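Local coordinates for divalent ion tolerance protein CutA1 (Ehrlichia chaffeensis, PDB 4IYQ) that belongs to the trimeric CutA family, whose members are linked to tolerance of divalent metal ions, and may bind copper, at residues I60-V65 with H71-C76. Sequence-based numbering, arbitrary orientation.
Sequences ITSVYV and HNNTEC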
loop_
_atom_site.group_PDB
_atom_site.type_symbol
_atom_site.label_atom_id
_atom_site.label_comp_id
_atom_site.label_asym_id
_atom_site.label_seq_id
_atom_site.Cartn_x
_atom_site.Cartn_y
_atom_site.Cartn_z
ATOM N N ILE A 60 10.580 7.417 3.262
ATOM C CA ILE A 60 10.166 7.169 1.901
ATOM C C ILE A 60 10.591 8.412 1.122
ATOM O O ILE A 60 10.680 9.521 1.673
ATOM C CB ILE A 60 8.646 6.869 1.787
ATOM C CG1 ILE A 60 7.808 8.129 1.923
ATOM C CG2 ILE A 60 8.220 5.760 2.771
ATOM C CD1 ILE A 60 7.304 8.617 0.606
ATOM N N THR A 61 10.917 8.232 -0.146
ATOM C CA THR A 61 11.265 9.379 -0.966
ATOM C C THR A 61 10.130 9.712 -1.911
ATOM O O THR A 61 9.631 8.845 -2.627
ATOM C CB THR A 61 12.534 9.124 -1.764
ATOM O OG1 THR A 61 13.570 8.729 -0.861
ATOM C CG2 THR A 61 12.943 10.373 -2.523
ATOM N N SER A 62 9.710 10.966 -1.913
ATOM C CA SER A 62 8.641 11.372 -2.805
ATOM C C SER A 62 9.261 12.218 -3.918
ATOM O O SER A 62 10.140 13.037 -3.661
ATOM C CB SER A 62 7.539 12.120 -2.051
ATOM O OG SER A 62 8.071 13.246 -1.387
ATOM N N VAL A 63 8.864 11.945 -5.158
ATOM C CA VAL A 63 9.412 12.626 -6.324
ATOM C C VAL A 63 8.266 13.225 -7.139
ATOM O O VAL A 63 7.263 12.558 -7.371
ATOM C CB VAL A 63 10.242 11.672 -7.219
ATOM C CG1 VAL A 63 11.123 12.472 -8.175
ATOM C CG2 VAL A 63 11.081 10.731 -6.371
ATOM N N TYR A 64 8.419 14.478 -7.563
ATOM C CA TYR A 64 7.345 15.227 -8.206
ATOM C C TYR A 64 7.962 16.445 -8.917
ATOM O O TYR A 64 9.154 16.732 -8.738
ATOM C CB TYR A 64 6.308 15.665 -7.153
ATOM C CG TYR A 64 6.967 16.479 -6.074
ATOM C CD1 TYR A 64 7.140 17.851 -6.231
ATOM C CD2 TYR A 64 7.480 15.879 -4.929
ATOM C CE1 TYR A 64 7.772 18.604 -5.280
ATOM C CE2 TYR A 64 8.125 16.634 -3.963
ATOM C CZ TYR A 64 8.263 17.999 -4.148
ATOM O OH TYR A 64 8.890 18.777 -3.213
ATOM N N VAL A 65 7.168 17.180 -9.695
ATOM C CA VAL A 65 7.681 18.409 -10.315
ATOM C C VAL A 65 7.158 19.675 -9.621
ATOM O O VAL A 65 5.976 19.786 -9.294
ATOM C CB VAL A 65 7.344 18.490 -11.827
ATOM N N HIS A 71 11.734 17.511 -8.257
ATOM C CA HIS A 71 12.224 17.602 -6.894
ATOM C C HIS A 71 11.927 16.334 -6.152
ATOM O O HIS A 71 11.023 15.582 -6.519
ATOM C CB HIS A 71 11.582 18.788 -6.191
ATOM C CG HIS A 71 12.053 20.101 -6.724
ATOM N ND1 HIS A 71 11.204 21.004 -7.324
ATOM C CD2 HIS A 71 13.290 20.649 -6.777
ATOM C CE1 HIS A 71 11.898 22.056 -7.718
ATOM N NE2 HIS A 71 13.166 21.865 -7.398
ATOM N N ASN A 72 12.688 16.104 -5.097
ATOM C CA ASN A 72 12.414 14.990 -4.220
ATOM C C ASN A 72 12.708 15.372 -2.783
ATOM O O ASN A 72 13.614 16.149 -2.500
ATOM C CB ASN A 72 13.219 13.756 -4.618
ATOM C CG ASN A 72 14.695 13.932 -4.394
ATOM O OD1 ASN A 72 15.171 13.820 -3.269
ATOM N ND2 ASN A 72 15.433 14.203 -5.466
ATOM N N ASN A 73 11.933 14.818 -1.869
ATOM C CA ASN A 73 12.247 14.960 -0.473
ATOM C C ASN A 73 11.873 13.706 0.289
ATOM O O ASN A 73 11.289 12.781 -0.274
ATOM C CB ASN A 73 11.555 16.199 0.090
ATOM C CG ASN A 73 10.087 16.250 -0.257
ATOM O OD1 ASN A 73 9.353 15.273 -0.075
ATOM N ND2 ASN A 73 9.651 17.390 -0.791
ATOM N N THR A 74 12.271 13.649 1.551
ATOM C CA THR A 74 11.997 12.480 2.351
ATOM C C THR A 74 10.715 12.744 3.114
ATOM O O THR A 74 10.466 13.873 3.539
ATOM C CB THR A 74 13.147 12.133 3.301
ATOM O OG1 THR A 74 14.349 11.969 2.543
ATOM C CG2 THR A 74 12.845 10.827 4.010
ATOM N N GLU A 75 9.890 11.706 3.226
ATOM C CA GLU A 75 8.610 11.779 3.905
ATOM C C GLU A 75 8.337 10.512 4.722
ATOM O O GLU A 75 9.094 9.538 4.690
ATOM C CB GLU A 75 7.468 11.979 2.897
ATOM C CG GLU A 75 7.542 13.233 2.013
ATOM C CD GLU A 75 6.266 13.444 1.181
ATOM O OE1 GLU A 75 5.734 12.470 0.606
ATOM O OE2 GLU A 75 5.797 14.594 1.090
ATOM N N CYS A 76 7.247 10.551 5.477
ATOM C CA CYS A 76 6.677 9.342 6.038
ATOM C C CYS A 76 5.357 9.074 5.337
ATOM O O CYS A 76 4.653 10.005 4.946
ATOM C CB CYS A 76 6.476 9.480 7.536
ATOM S SG CYS A 76 8.039 9.602 8.406
#
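The outer part of the long, twisted β-hairpin that projects from the CutA1 core, just short of its turn, is built here, where I60, S62 and Y64 pair antiparallel with E75, N73 and H71. Each of these hydrogen-bonded pairs is closed by two backbone bonds, among them H71 N to Y64 O at 2.7 Å and S62 N to N73 O at 2.9 Å. T61–T74 and V63–N72 are the non-hydrogen-bonded pairs between them, where the strands draw in until the CA atoms of V63 and N72 are 4.4 Å apart. On the face of I60, S62 and Y64, the tyrosine ring reaches over the neighbouring strand. With CG set between the backbone N and carbonyl carbon (chi1 57°), it lays one face over H71 O, offset toward the rim, while N73 ND2 meets the ring edge in its plane and comes within 2.9 Å of Y64 OH, too bent for a hydrogen bond. The ring and amide planes are 49° apart. S62 suits its buried place because a small side chain fits between N73 and the carboxylate of E75; its OG lies 3.2 Å from E75 OE1. Farther along, the aliphatic CG1 of I60 packs against CB of E75 (4.0 Å), so a glutamate here offers its CB methylene to isoleucine and its carboxylate to polar partners. The other face carries the β-branched T61 and V63, whose CG2 methyls both touch CB of N72, at 4.0 and 4.1 Å. Within the chain, Y100 and, weakly, T31 bind the E75 carboxylate, and C76 pairs through its backbone with T32 of strand 25-32. Strand 53-66 is outermost in its own chain, yet I60 to Y64 pair antiparallel with a second subunit's strand, carrying the sheet across the trimer interface.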